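Uncharacterized protein (PDB 1ZJJ) is of unknown function but probably acts as a magnesium-dependent phosphatase of the haloacid dehalogenase superfamily. Local coordinates at residues A72-M77 with M98-W103; A226-T231 with Y244-V249; V11-N16 with L55-D60; L140-G145 with V176-E181; T151-T156 with G186-P191. All blocks are in the same frame, centred on the assembly; numbering follows the deposited sequence.

Contact 1. Residues A72-M77 with M98-W103; sequences ATRLYM and MQALGW
Two methionines, M77 and M98, bring their sulfurs together at the centre of this helix-helix contact, with 3.5 Å between M77 SD and M98 SD. Their side chains run at about a right angle to one another, and M77 crosses L101 in the same way, its SD lying 3.8 Å from L101 CD1. M98 is bent at both chi2 (-58°) and chi3 (92°), and this double turn brings its end back against the opposite helix, where M98 CE rests 3.8 Å from R74 CA. M77 and M98 also reach I86 and V123, so helices 69-80 and 92-101 lie together on one face of the four-stranded parallel sheet; a sheet inserted in this way between strands 66-68 and 204-209 is consistent with the C2-type cap of NagD-like haloacid dehalogenase enzymes. A second group of contacts is made by the aliphatic part of R74. With CG anti to the backbone N (chi1 163°), the chain heads away from its helix and runs antiparallel alongside L101, R74 CG lying 3.8 Å from L101 CG. One bond further on, R74 CD is 3.8 Å from A100 CB, while the guanidinium is engaged by E97 in a salt bridge through NE. The aromatic contact belongs to W103, just beyond the positive-phi G102 that follows the helix. Its ring directs an edge at the backbone of M77, W103 CH2 standing 3.3 Å from M77 O close to the ring plane. One indole face receives L101 CD1, 4.1 Å above it and toward the rim.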
# COMPACT_ATOMS: atom_id res chain seq x y z
N ALA B 72 4.52 -8.99 -20.87
CA ALA B 72 5.88 -8.50 -20.65
C ALA B 72 6.49 -9.15 -19.40
O ALA B 72 7.69 -9.44 -19.36
CB ALA B 72 5.87 -6.98 -20.50
N THR B 73 5.66 -9.37 -18.38
CA THR B 73 6.13 -9.98 -17.14
C THR B 73 6.57 -11.43 -17.40
O THR B 73 7.64 -11.84 -16.96
CB THR B 73 5.03 -9.95 -16.05
OG1 THR B 73 4.70 -8.59 -15.74
CG2 THR B 73 5.50 -10.64 -14.78
N ARG B 74 5.75 -12.19 -18.13
CA ARG B 74 6.10 -13.56 -18.46
C ARG B 74 7.40 -13.59 -19.24
O ARG B 74 8.30 -14.38 -18.93
CB ARG B 74 4.99 -14.23 -19.29
CG ARG B 74 5.44 -15.51 -20.02
CD ARG B 74 4.26 -16.38 -20.50
NE ARG B 74 3.47 -15.80 -21.59
CZ ARG B 74 3.87 -15.68 -22.85
NH1 ARG B 74 5.08 -16.10 -23.22
NH2 ARG B 74 3.06 -15.16 -23.76
N LEU B 75 7.51 -12.73 -20.25
CA LEU B 75 8.72 -12.67 -21.08
C LEU B 75 9.95 -12.29 -20.26
O LEU B 75 11.05 -12.82 -20.48
CB LEU B 75 8.52 -11.68 -22.23
CG LEU B 75 7.41 -12.03 -23.23
CD1 LEU B 75 7.29 -10.94 -24.28
CD2 LEU B 75 7.71 -13.36 -23.89
N TYR B 76 9.78 -11.38 -19.31
CA TYR B 76 10.89 -10.97 -18.45
C TYR B 76 11.35 -12.16 -17.60
O TYR B 76 12.55 -12.46 -17.52
CB TYR B 76 10.47 -9.83 -17.53
CG TYR B 76 11.53 -9.49 -16.51
CD1 TYR B 76 12.65 -8.74 -16.86
CD2 TYR B 76 11.45 -9.99 -15.21
CE1 TYR B 76 13.68 -8.51 -15.95
CE2 TYR B 76 12.47 -9.77 -14.29
CZ TYR B 76 13.58 -9.03 -14.67
OH TYR B 76 14.59 -8.84 -13.76
N MET B 77 10.39 -12.82 -16.95
CA MET B 77 10.69 -13.97 -16.10
C MET B 77 11.40 -15.08 -16.88
O MET B 77 12.40 -15.62 -16.43
CB MET B 77 9.39 -14.51 -15.48
CG MET B 77 8.73 -13.50 -14.55
SD MET B 77 7.08 -13.99 -13.99
CE MET B 77 7.52 -15.11 -12.67
N MET B 98 1.05 -16.48 -16.38
CA MET B 98 1.92 -17.23 -15.48
C MET B 98 1.74 -18.73 -15.70
O MET B 98 2.70 -19.49 -15.62
CB MET B 98 1.64 -16.85 -14.02
CG MET B 98 1.98 -15.39 -13.68
SD MET B 98 3.71 -14.96 -14.01
CE MET B 98 3.59 -14.33 -15.70
N GLN B 99 0.51 -19.15 -16.00
CA GLN B 99 0.26 -20.56 -16.26
C GLN B 99 1.04 -20.97 -17.51
O GLN B 99 1.60 -22.06 -17.57
CB GLN B 99 -1.24 -20.81 -16.48
CG GLN B 99 -2.08 -20.50 -15.25
CD GLN B 99 -3.56 -20.76 -15.46
OE1 GLN B 99 -4.13 -20.41 -16.49
NE2 GLN B 99 -4.20 -21.35 -14.46
N ALA B 100 1.09 -20.06 -18.49
CA ALA B 100 1.81 -20.31 -19.73
C ALA B 100 3.30 -20.57 -19.51
O ALA B 100 3.93 -21.28 -20.29
CB ALA B 100 1.63 -19.14 -20.68
N LEU B 101 3.86 -19.99 -18.45
CA LEU B 101 5.28 -20.21 -18.15
C LEU B 101 5.48 -21.68 -17.83
O LEU B 101 6.54 -22.26 -18.10
CB LEU B 101 5.71 -19.37 -16.94
CG LEU B 101 6.25 -17.96 -17.21
CD1 LEU B 101 6.50 -17.24 -15.89
CD2 LEU B 101 7.54 -18.06 -18.02
N GLY B 102 4.45 -22.30 -17.26
CA GLY B 102 4.53 -23.70 -16.91
C GLY B 102 5.41 -23.98 -15.71
O GLY B 102 5.77 -25.12 -15.46
N TRP B 103 5.73 -22.94 -14.95
CA TRP B 103 6.58 -23.10 -13.77
C TRP B 103 5.82 -23.66 -12.57
O TRP B 103 6.42 -24.14 -11.61
CB TRP B 103 7.21 -21.76 -13.39
CG TRP B 103 8.24 -21.27 -14.38
CD1 TRP B 103 8.59 -21.85 -15.57
CD2 TRP B 103 9.04 -20.08 -14.27
NE1 TRP B 103 9.55 -21.10 -16.20
CE2 TRP B 103 9.85 -20.01 -15.43
CE3 TRP B 103 9.15 -19.07 -13.31
CZ2 TRP B 103 10.75 -18.97 -15.65
CZ3 TRP B 103 10.05 -18.03 -13.53
CH2 TRP B 103 10.84 -17.99 -14.69

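Contact 2. Residues A226-T231 with Y244-V249; sequences AIMVLT and YKPDLV
D247 holds A226 by both its backbone N and its carbonyl O. A226 N donates to D247 OD2 at 2.7 Å, almost perfectly straight at 177°, reaching the anti side of the carboxylate 25° out of plane. A226 O takes two donors: D247 N at 2.6 Å, in the carbonyl plane on a lone pair, and L248 N at 3.1 Å, tilted from that plane. The regular parallel pairing starts here. M228, two residues on, donates from its N to L248 O at 2.9 Å, and its CB lies 3.8 Å from P246 CG, the two side chains side by side and pointing the same way. On the same face of the sheet as M228 stands V249, whose CA makes a CH...O contact of 3.3 Å to M228 O. With V249 CG1 anti to the backbone N (chi1 -178°), this methyl meets L230 CD2 at 3.8 Å, the two side chains at about a right angle. V249 also packs on L236 and I239 of helix 236-240. The side chain of M228 comes to about 6 Å from that of D210, a magnesium ligand. Strand 225-229, helix 236-240 and edge strand 248-250 form a beta-alpha-beta crossover of the Rossmann-like haloacid dehalogenase core.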
# COMPACT_ATOMS: atom_id res chain seq x y z
N ALA B 226 8.60 11.13 -27.87
CA ALA B 226 7.50 11.25 -26.91
C ALA B 226 6.32 12.06 -27.44
O ALA B 226 6.33 13.29 -27.44
CB ALA B 226 8.03 11.87 -25.60
N ILE B 227 5.28 11.35 -27.87
CA ILE B 227 4.09 11.99 -28.41
C ILE B 227 2.92 11.86 -27.45
O ILE B 227 2.51 10.75 -27.10
CB ILE B 227 3.67 11.36 -29.75
CG1 ILE B 227 4.86 11.34 -30.72
CG2 ILE B 227 2.50 12.15 -30.34
CD1 ILE B 227 4.60 10.58 -32.00
N MET B 228 2.37 12.98 -27.02
CA MET B 228 1.24 12.95 -26.12
C MET B 228 -0.02 13.42 -26.83
O MET B 228 0.01 14.37 -27.62
CB MET B 228 1.50 13.83 -24.89
CG MET B 228 0.43 13.70 -23.82
SD MET B 228 0.72 14.70 -22.34
CE MET B 228 -0.50 15.99 -22.55
N VAL B 229 -1.13 12.73 -26.58
CA VAL B 229 -2.40 13.12 -27.16
C VAL B 229 -3.24 13.70 -26.02
O VAL B 229 -2.99 13.40 -24.85
CB VAL B 229 -3.14 11.93 -27.81
CG1 VAL B 229 -2.40 11.49 -29.06
CG2 VAL B 229 -3.27 10.78 -26.81
N LEU B 230 -4.22 14.52 -26.35
CA LEU B 230 -5.04 15.16 -25.33
C LEU B 230 -6.39 14.47 -25.06
O LEU B 230 -7.22 15.00 -24.33
CB LEU B 230 -5.26 16.62 -25.72
CG LEU B 230 -3.94 17.36 -25.99
CD1 LEU B 230 -4.22 18.76 -26.50
CD2 LEU B 230 -3.11 17.40 -24.73
N THR B 231 -6.59 13.30 -25.66
CA THR B 231 -7.83 12.55 -25.49
C THR B 231 -7.88 11.75 -24.20
O THR B 231 -8.86 11.05 -23.93
CB THR B 231 -8.05 11.55 -26.65
OG1 THR B 231 -6.87 10.74 -26.82
CG2 THR B 231 -8.38 12.28 -27.95
N TYR B 244 8.64 15.07 -17.11
CA TYR B 244 8.64 14.47 -18.44
C TYR B 244 7.99 15.43 -19.43
O TYR B 244 6.88 15.90 -19.22
CB TYR B 244 7.86 13.16 -18.38
CG TYR B 244 8.19 12.39 -17.13
CD1 TYR B 244 9.43 11.77 -16.98
CD2 TYR B 244 7.31 12.39 -16.06
CE1 TYR B 244 9.78 11.16 -15.78
CE2 TYR B 244 7.65 11.79 -14.86
CZ TYR B 244 8.88 11.18 -14.72
OH TYR B 244 9.20 10.60 -13.52
N LYS B 245 8.72 15.71 -20.51
CA LYS B 245 8.29 16.62 -21.58
C LYS B 245 8.08 15.94 -22.94
O LYS B 245 8.99 15.36 -23.52
CB LYS B 245 9.31 17.76 -21.74
CG LYS B 245 9.06 18.97 -20.86
CD LYS B 245 8.99 18.58 -19.39
CE LYS B 245 9.39 19.75 -18.51
NZ LYS B 245 8.28 20.39 -17.78
N PRO B 246 6.86 16.04 -23.48
CA PRO B 246 6.56 15.43 -24.78
C PRO B 246 7.33 16.14 -25.89
O PRO B 246 7.54 17.35 -25.81
CB PRO B 246 5.05 15.62 -24.94
CG PRO B 246 4.55 15.73 -23.54
CD PRO B 246 5.64 16.57 -22.86
N ASP B 247 7.74 15.39 -26.91
CA ASP B 247 8.45 15.96 -28.04
C ASP B 247 7.41 16.55 -28.98
O ASP B 247 7.69 17.45 -29.77
CB ASP B 247 9.24 14.89 -28.79
CG ASP B 247 10.35 14.31 -27.96
OD1 ASP B 247 11.12 15.10 -27.38
OD2 ASP B 247 10.45 13.06 -27.90
N LEU B 248 6.19 16.03 -28.89
CA LEU B 248 5.10 16.48 -29.74
C LEU B 248 3.77 16.27 -29.04
O LEU B 248 3.58 15.27 -28.34
CB LEU B 248 5.12 15.69 -31.06
CG LEU B 248 4.01 15.93 -32.09
CD1 LEU B 248 4.25 17.24 -32.82
CD2 LEU B 248 4.00 14.78 -33.09
N VAL B 249 2.87 17.23 -29.20
CA VAL B 249 1.54 17.14 -28.60
C VAL B 249 0.51 17.22 -29.72
O VAL B 249 0.56 18.12 -30.56
CB VAL B 249 1.28 18.30 -27.61
CG1 VAL B 249 -0.10 18.15 -26.98
CG2 VAL B 249 2.35 18.32 -26.53

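Contact 3. Residues V11-N16 with L55-D60; sequences VLYRGN and LKMGID
M57 and Y13 meet with their side chains at about a right angle, and the methionine can be followed outward atom by atom. M57 CB stands 4.3 Å from Y13 CB. M57 CG follows at 4.1 Å from both CB and CG of Y13, approaching the ring obliquely. At SD the chain, already bent at chi2 (-48°), bends again at chi3 (-68°), and this second turn lays CE along the backbone of the other segment. There M57 CE lies 3.6 Å from N16 C, with Y13 CB at 3.9 Å and G15 O at 4.0 Å. Residues 13-18 form a short hairpin just after the DxD motif, probably the counterpart of the flap of haloacid dehalogenase enzymes; G15 N is hydrogen-bonded to D9, a magnesium ligand. An alanine in place of M57 removes everything beyond CB, which would probably open a gap between the hairpin turn and the end of helix 47-56. That helix closes in a Schellman motif with G58 at C-prime, the bonds running from I59 N to L54 O and from G58 N to L55 O. The reversal turns I59 toward the loop, where its CD1 packs 3.7 Å from L12 O. On the Y13 ring, K53 makes a cation-pi contact.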
# COMPACT_ATOMS: atom_id res chain seq x y z
N VAL B 11 -6.11 6.85 -25.53
CA VAL B 11 -5.38 7.04 -26.77
C VAL B 11 -6.13 6.46 -27.98
O VAL B 11 -6.42 7.17 -28.94
CB VAL B 11 -3.97 6.40 -26.68
CG1 VAL B 11 -3.18 6.65 -27.97
CG2 VAL B 11 -3.22 6.98 -25.48
N LEU B 12 -6.45 5.17 -27.92
CA LEU B 12 -7.15 4.51 -29.01
C LEU B 12 -8.66 4.53 -28.78
O LEU B 12 -9.45 4.28 -29.69
CB LEU B 12 -6.67 3.07 -29.15
CG LEU B 12 -5.17 2.90 -29.44
CD1 LEU B 12 -4.82 1.42 -29.52
CD2 LEU B 12 -4.81 3.61 -30.73
N TYR B 13 -9.03 4.82 -27.55
CA TYR B 13 -10.43 4.89 -27.15
C TYR B 13 -10.43 5.47 -25.75
O TYR B 13 -9.39 5.61 -25.12
CB TYR B 13 -11.06 3.50 -27.15
CG TYR B 13 -10.36 2.49 -26.27
CD1 TYR B 13 -10.56 2.48 -24.89
CD2 TYR B 13 -9.47 1.56 -26.81
CE1 TYR B 13 -9.91 1.56 -24.07
CE2 TYR B 13 -8.81 0.64 -26.00
CZ TYR B 13 -9.03 0.64 -24.63
OH TYR B 13 -8.37 -0.29 -23.86
N ARG B 14 -11.61 5.84 -25.26
CA ARG B 14 -11.70 6.38 -23.92
C ARG B 14 -12.86 5.68 -23.22
O ARG B 14 -14.02 6.01 -23.42
CB ARG B 14 -11.89 7.90 -23.98
CG ARG B 14 -12.79 8.43 -25.10
CD ARG B 14 -12.40 9.87 -25.38
NE ARG B 14 -12.07 10.60 -24.16
CZ ARG B 14 -12.97 11.19 -23.38
NH1 ARG B 14 -14.25 11.13 -23.71
NH2 ARG B 14 -12.59 11.84 -22.28
N GLY B 15 -12.51 4.68 -22.40
CA GLY B 15 -13.53 3.92 -21.70
C GLY B 15 -14.36 3.15 -22.70
O GLY B 15 -13.83 2.33 -23.45
N ASN B 16 -15.66 3.41 -22.72
CA ASN B 16 -16.56 2.74 -23.65
C ASN B 16 -16.92 3.67 -24.80
O ASN B 16 -17.96 3.52 -25.43
CB ASN B 16 -17.83 2.30 -22.93
CG ASN B 16 -17.60 1.11 -22.02
OD1 ASN B 16 -16.73 0.28 -22.29
ND2 ASN B 16 -18.39 1.00 -20.96
N LEU B 55 -12.01 -4.39 -31.15
CA LEU B 55 -13.00 -4.62 -32.19
C LEU B 55 -14.26 -3.84 -31.87
O LEU B 55 -14.84 -3.20 -32.75
CB LEU B 55 -13.33 -6.11 -32.30
CG LEU B 55 -12.36 -6.95 -33.14
CD1 LEU B 55 -12.68 -8.42 -33.01
CD2 LEU B 55 -12.44 -6.51 -34.59
N LYS B 56 -14.67 -3.89 -30.61
CA LYS B 56 -15.87 -3.18 -30.14
C LYS B 56 -15.74 -1.68 -30.29
O LYS B 56 -16.74 -0.96 -30.38
CB LYS B 56 -16.16 -3.50 -28.67
CG LYS B 56 -17.07 -4.71 -28.44
CD LYS B 56 -16.29 -5.92 -27.93
CE LYS B 56 -17.11 -6.76 -26.94
NZ LYS B 56 -18.26 -7.57 -27.46
N MET B 57 -14.51 -1.20 -30.31
CA MET B 57 -14.27 0.23 -30.47
C MET B 57 -14.00 0.59 -31.92
O MET B 57 -13.50 1.68 -32.22
CB MET B 57 -13.09 0.65 -29.59
CG MET B 57 -13.20 0.14 -28.16
SD MET B 57 -14.82 0.45 -27.44
CE MET B 57 -14.77 2.27 -27.33
N GLY B 58 -14.31 -0.34 -32.83
CA GLY B 58 -14.15 -0.10 -34.25
C GLY B 58 -12.75 -0.34 -34.80
O GLY B 58 -12.41 0.10 -35.89
N ILE B 59 -11.97 -1.08 -34.04
CA ILE B 59 -10.58 -1.36 -34.40
C ILE B 59 -10.25 -2.84 -34.56
O ILE B 59 -10.48 -3.64 -33.65
CB ILE B 59 -9.66 -0.78 -33.33
CG1 ILE B 59 -9.95 0.72 -33.20
CG2 ILE B 59 -8.21 -1.01 -33.72
CD1 ILE B 59 -10.07 1.25 -31.77
N ASP B 60 -9.66 -3.20 -35.70
CA ASP B 60 -9.30 -4.59 -35.97
C ASP B 60 -7.78 -4.76 -36.09
O ASP B 60 -7.18 -4.29 -37.05
CB ASP B 60 -9.97 -5.08 -37.25
CG ASP B 60 -9.88 -6.58 -37.42
OD1 ASP B 60 -8.92 -7.20 -36.89
OD2 ASP B 60 -10.76 -7.15 -38.10

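Contact 4. Residues L140-G145 with V176-E181; sequences LAIRNG and VATNVE
R143 and A177 meet side-on: two nitrogens of the guanidinium grip a single carbonyl oxygen. R143 NE reaches A177 O at 3.0 Å and R143 NH2 reaches the same atom at 2.9 Å, the oxygen lying at the guanidinium edge and only 6° out of its plane. The carbonyl, however, is turned differently to each donor, with NE in its plane and NH2 above it. An extended run from CG to NE carries the group across to the neighbouring helix, and T178 O lies 3.7 Å above one face of the R143 guanidinium, toward its rim. A positive charge at the C-terminal end of helix 167-178 probably suits the partial negative charge of the carbonyls there. This helix and helix 132-143 come together at their last turns over F148 of strand 147-150, in the parallel sheet of the cap; helix 132-143 ends in a Schellman motif with G145 at C-prime. Beside the polar grip, I142 and T178 cross obliquely, I142 CG2 touching T178 CG2 at 3.7 Å. The same I142 methyl, CG2, meets V180 CG2 at 3.9 Å. T178 OG1 sits between its backbone N and carbonyl carbon (chi1 68°), from where it accepts V180 N at 3.0 Å in an ST turn; it is also bonded to L174 O. An alanine in place of T178 has neither the hydroxyl nor the methyl, which would probably leave V180 N without its ST-turn acceptor and open a gap beside I142 CG2. I163 of the second subunit packs on R143, and P165 of that subunit on A177.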
# COMPACT_ATOMS: atom_id res chain seq x y z
N LEU B 140 4.88 -13.09 3.27
CA LEU B 140 5.62 -14.20 3.86
C LEU B 140 6.56 -14.80 2.83
O LEU B 140 7.72 -15.06 3.13
CB LEU B 140 4.65 -15.27 4.38
CG LEU B 140 3.86 -14.91 5.64
CD1 LEU B 140 2.82 -15.97 5.94
CD2 LEU B 140 4.83 -14.76 6.81
N ALA B 141 6.07 -14.98 1.61
CA ALA B 141 6.88 -15.56 0.54
C ALA B 141 8.05 -14.65 0.15
O ALA B 141 9.19 -15.10 0.08
CB ALA B 141 6.00 -15.84 -0.67
N ILE B 142 7.77 -13.37 -0.10
CA ILE B 142 8.83 -12.43 -0.47
C ILE B 142 9.88 -12.34 0.65
O ILE B 142 11.08 -12.23 0.37
CB ILE B 142 8.26 -11.03 -0.74
CG1 ILE B 142 7.40 -11.06 -2.01
CG2 ILE B 142 9.40 -10.01 -0.86
CD1 ILE B 142 6.60 -9.78 -2.24
N ARG B 143 9.42 -12.38 1.90
CA ARG B 143 10.33 -12.33 3.05
C ARG B 143 11.15 -13.61 3.15
O ARG B 143 12.21 -13.64 3.78
CB ARG B 143 9.55 -12.12 4.34
CG ARG B 143 9.54 -10.69 4.77
CD ARG B 143 8.56 -10.41 5.84
NE ARG B 143 8.50 -8.98 6.05
CZ ARG B 143 9.46 -8.27 6.63
NH1 ARG B 143 10.56 -8.87 7.07
NH2 ARG B 143 9.33 -6.96 6.75
N ASN B 144 10.64 -14.67 2.54
CA ASN B 144 11.32 -15.95 2.55
C ASN B 144 12.30 -16.07 1.38
O ASN B 144 12.89 -17.13 1.14
CB ASN B 144 10.31 -17.09 2.50
CG ASN B 144 10.95 -18.44 2.76
OD1 ASN B 144 11.70 -18.61 3.72
ND2 ASN B 144 10.63 -19.41 1.92
N GLY B 145 12.45 -14.97 0.64
CA GLY B 145 13.37 -14.96 -0.49
C GLY B 145 12.73 -14.99 -1.87
O GLY B 145 13.45 -14.98 -2.87
N VAL B 176 6.13 -1.99 1.59
CA VAL B 176 6.19 -1.61 3.00
C VAL B 176 6.20 -2.83 3.92
O VAL B 176 6.94 -2.88 4.90
CB VAL B 176 5.00 -0.70 3.38
CG1 VAL B 176 4.89 -0.57 4.90
CG2 VAL B 176 5.21 0.66 2.77
N ALA B 177 5.38 -3.83 3.59
CA ALA B 177 5.30 -5.04 4.41
C ALA B 177 6.53 -5.94 4.29
O ALA B 177 6.86 -6.66 5.22
CB ALA B 177 4.05 -5.82 4.05
N THR B 178 7.21 -5.90 3.15
CA THR B 178 8.38 -6.75 2.93
C THR B 178 9.70 -6.04 3.08
O THR B 178 10.73 -6.66 3.34
CB THR B 178 8.37 -7.38 1.53
OG1 THR B 178 8.57 -6.34 0.55
CG2 THR B 178 7.06 -8.08 1.26
N ASN B 179 9.68 -4.72 2.89
CA ASN B 179 10.89 -3.92 2.96
C ASN B 179 11.81 -4.32 1.81
O ASN B 179 13.02 -4.14 1.86
CB ASN B 179 11.58 -4.14 4.31
CG ASN B 179 12.60 -3.08 4.62
OD1 ASN B 179 12.30 -2.10 5.30
ND2 ASN B 179 13.82 -3.26 4.13
N VAL B 180 11.21 -4.87 0.76
CA VAL B 180 11.93 -5.29 -0.43
C VAL B 180 11.53 -4.40 -1.62
O VAL B 180 10.35 -4.09 -1.79
CB VAL B 180 11.62 -6.76 -0.78
CG1 VAL B 180 12.15 -7.10 -2.16
CG2 VAL B 180 12.25 -7.67 0.27
N GLU B 181 12.51 -4.01 -2.42
CA GLU B 181 12.27 -3.16 -3.58
C GLU B 181 11.76 -4.03 -4.74
O GLU B 181 12.50 -4.86 -5.25
CB GLU B 181 13.57 -2.47 -3.98
CG GLU B 181 13.40 -1.29 -4.91
CD GLU B 181 12.58 -0.19 -4.28
OE1 GLU B 181 12.91 0.23 -3.14
OE2 GLU B 181 11.62 0.27 -4.92

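Contact 5. Residues T151-T156 with G186-P191; sequences TNPDAT and GKPNEP
The carbonyl O of G186, whose own N is bonded across the contact to T151, is gripped twice by N189. N189 N donates to G186 O at 2.8 Å and N189 ND2 at 2.9 Å, from opposite faces of the carbonyl plane, so both the turn and the rotation of the asparagine amide are fixed. With no side chain on G186, T151 O comes within 2.7 Å of G186 N, the donor tilted 33° from the T151 carbonyl plane. P153 adds packing. Its ring presses on the backbone with P153 CG 3.0 Å from K187 O, a tight approach, and passes flank to flank with P188, which follows a cis peptide bond; the two point opposite ways, 3.9 Å from P153 CG to P188 CD. Residues 186-191 lead from cap strand 183-184 into core helix 190-199, and K187 is consistent with the motif III lysine of haloacid dehalogenase enzymes: its NZ forms salt bridges with D215 and with the magnesium ligand D7. The facing loop has its own chain of polar bonds, T151 OG1 to N152 OD1 at 2.6 Å and N152 ND2 to D154 OD2 at 2.9 Å. N41 also bonds to D154 OD2 and to K187 N.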
# COMPACT_ATOMS: atom_id res chain seq x y z
N THR B 151 3.64 -5.95 -11.96
CA THR B 151 3.37 -5.79 -13.38
C THR B 151 3.51 -4.35 -13.87
O THR B 151 4.03 -4.12 -14.96
CB THR B 151 1.96 -6.31 -13.77
OG1 THR B 151 0.95 -5.58 -13.06
CG2 THR B 151 1.83 -7.79 -13.47
N ASN B 152 3.04 -3.39 -13.08
CA ASN B 152 3.11 -1.99 -13.47
C ASN B 152 3.03 -1.08 -12.25
O ASN B 152 2.50 -1.47 -11.21
CB ASN B 152 2.00 -1.66 -14.46
CG ASN B 152 0.63 -2.01 -13.94
OD1 ASN B 152 0.33 -3.18 -13.72
ND2 ASN B 152 -0.20 -1.00 -13.73
N PRO B 153 3.55 0.15 -12.37
CA PRO B 153 3.58 1.15 -11.30
C PRO B 153 2.35 2.03 -11.09
O PRO B 153 2.25 2.69 -10.06
CB PRO B 153 4.80 1.98 -11.66
CG PRO B 153 4.68 2.04 -13.16
CD PRO B 153 4.34 0.61 -13.53
N ASP B 154 1.43 2.06 -12.05
CA ASP B 154 0.25 2.91 -11.95
C ASP B 154 -0.41 2.97 -10.58
O ASP B 154 -0.93 1.98 -10.08
CB ASP B 154 -0.78 2.50 -12.99
CG ASP B 154 -0.22 2.49 -14.40
OD1 ASP B 154 -0.58 3.37 -15.21
OD2 ASP B 154 0.59 1.59 -14.70
N ALA B 155 -0.38 4.16 -9.99
CA ALA B 155 -0.98 4.37 -8.69
C ALA B 155 -2.49 4.19 -8.76
O ALA B 155 -3.11 3.75 -7.80
CB ALA B 155 -0.67 5.78 -8.20
N THR B 156 -3.07 4.54 -9.92
CA THR B 156 -4.52 4.47 -10.12
C THR B 156 -4.92 4.19 -11.57
O THR B 156 -4.08 4.24 -12.48
CB THR B 156 -5.19 5.80 -9.74
OG1 THR B 156 -4.77 6.82 -10.65
CG2 THR B 156 -4.80 6.23 -8.32
N GLY B 186 6.17 -2.99 -16.16
CA GLY B 186 5.60 -2.03 -17.10
C GLY B 186 6.17 -0.63 -17.19
O GLY B 186 7.10 -0.27 -16.47
N LYS B 187 5.60 0.15 -18.10
CA LYS B 187 6.00 1.54 -18.32
C LYS B 187 6.00 2.26 -16.98
O LYS B 187 5.10 2.05 -16.17
CB LYS B 187 5.01 2.22 -19.26
CG LYS B 187 4.86 1.55 -20.62
CD LYS B 187 3.70 2.14 -21.41
CE LYS B 187 2.36 1.81 -20.74
NZ LYS B 187 1.24 2.43 -21.48
N PRO B 188 6.97 3.16 -16.76
CA PRO B 188 8.07 3.57 -17.64
C PRO B 188 9.35 2.78 -17.41
O PRO B 188 10.45 3.31 -17.57
CB PRO B 188 8.24 5.03 -17.27
CG PRO B 188 8.14 4.95 -15.78
CD PRO B 188 6.92 4.04 -15.57
N ASN B 189 9.21 1.52 -17.04
CA ASN B 189 10.36 0.68 -16.75
C ASN B 189 10.99 -0.04 -17.93
O ASN B 189 10.36 -0.27 -18.96
CB ASN B 189 9.99 -0.30 -15.64
CG ASN B 189 9.68 0.41 -14.34
OD1 ASN B 189 10.59 0.82 -13.62
ND2 ASN B 189 8.40 0.59 -14.04
N GLU B 190 12.25 -0.41 -17.75
CA GLU B 190 13.06 -1.07 -18.75
C GLU B 190 12.59 -2.44 -19.26
O GLU B 190 12.73 -2.74 -20.44
CB GLU B 190 14.50 -1.13 -18.22
CG GLU B 190 15.55 -1.54 -19.22
CD GLU B 190 15.53 -3.02 -19.48
OE1 GLU B 190 15.09 -3.76 -18.58
OE2 GLU B 190 15.97 -3.45 -20.57
N PRO B 191 12.04 -3.29 -18.38
CA PRO B 191 11.59 -4.60 -18.86
C PRO B 191 10.57 -4.48 -20.00
O PRO B 191 10.57 -5.29 -20.94
CB PRO B 191 10.97 -5.24 -17.62
CG PRO B 191 11.78 -4.64 -16.50
CD PRO B 191 11.87 -3.19 -16.92

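How the contacts relate
The five contacts spread from the cap, through the active site, to the edge of the core. Contact 5 lies nearest the chain's centre and places the K187 side chain about 6 Å from the bound magnesium ion. In contact 3 the side chain of Y13 lies about 8 Å from the metal, and in contact 2 the side chain of M228 lies about 9 Å from it. Contacts 2 and 3 touch, R14 NE probably bonding to T231 O at 3.2 Å. Contact 1 touches contact 5, T73 OG1 packing on T151 CG2 at 3.7 Å. Contact 4, its centre 19 Å from that of contact 5, interleaves with it along the chain, and both touch the second subunit.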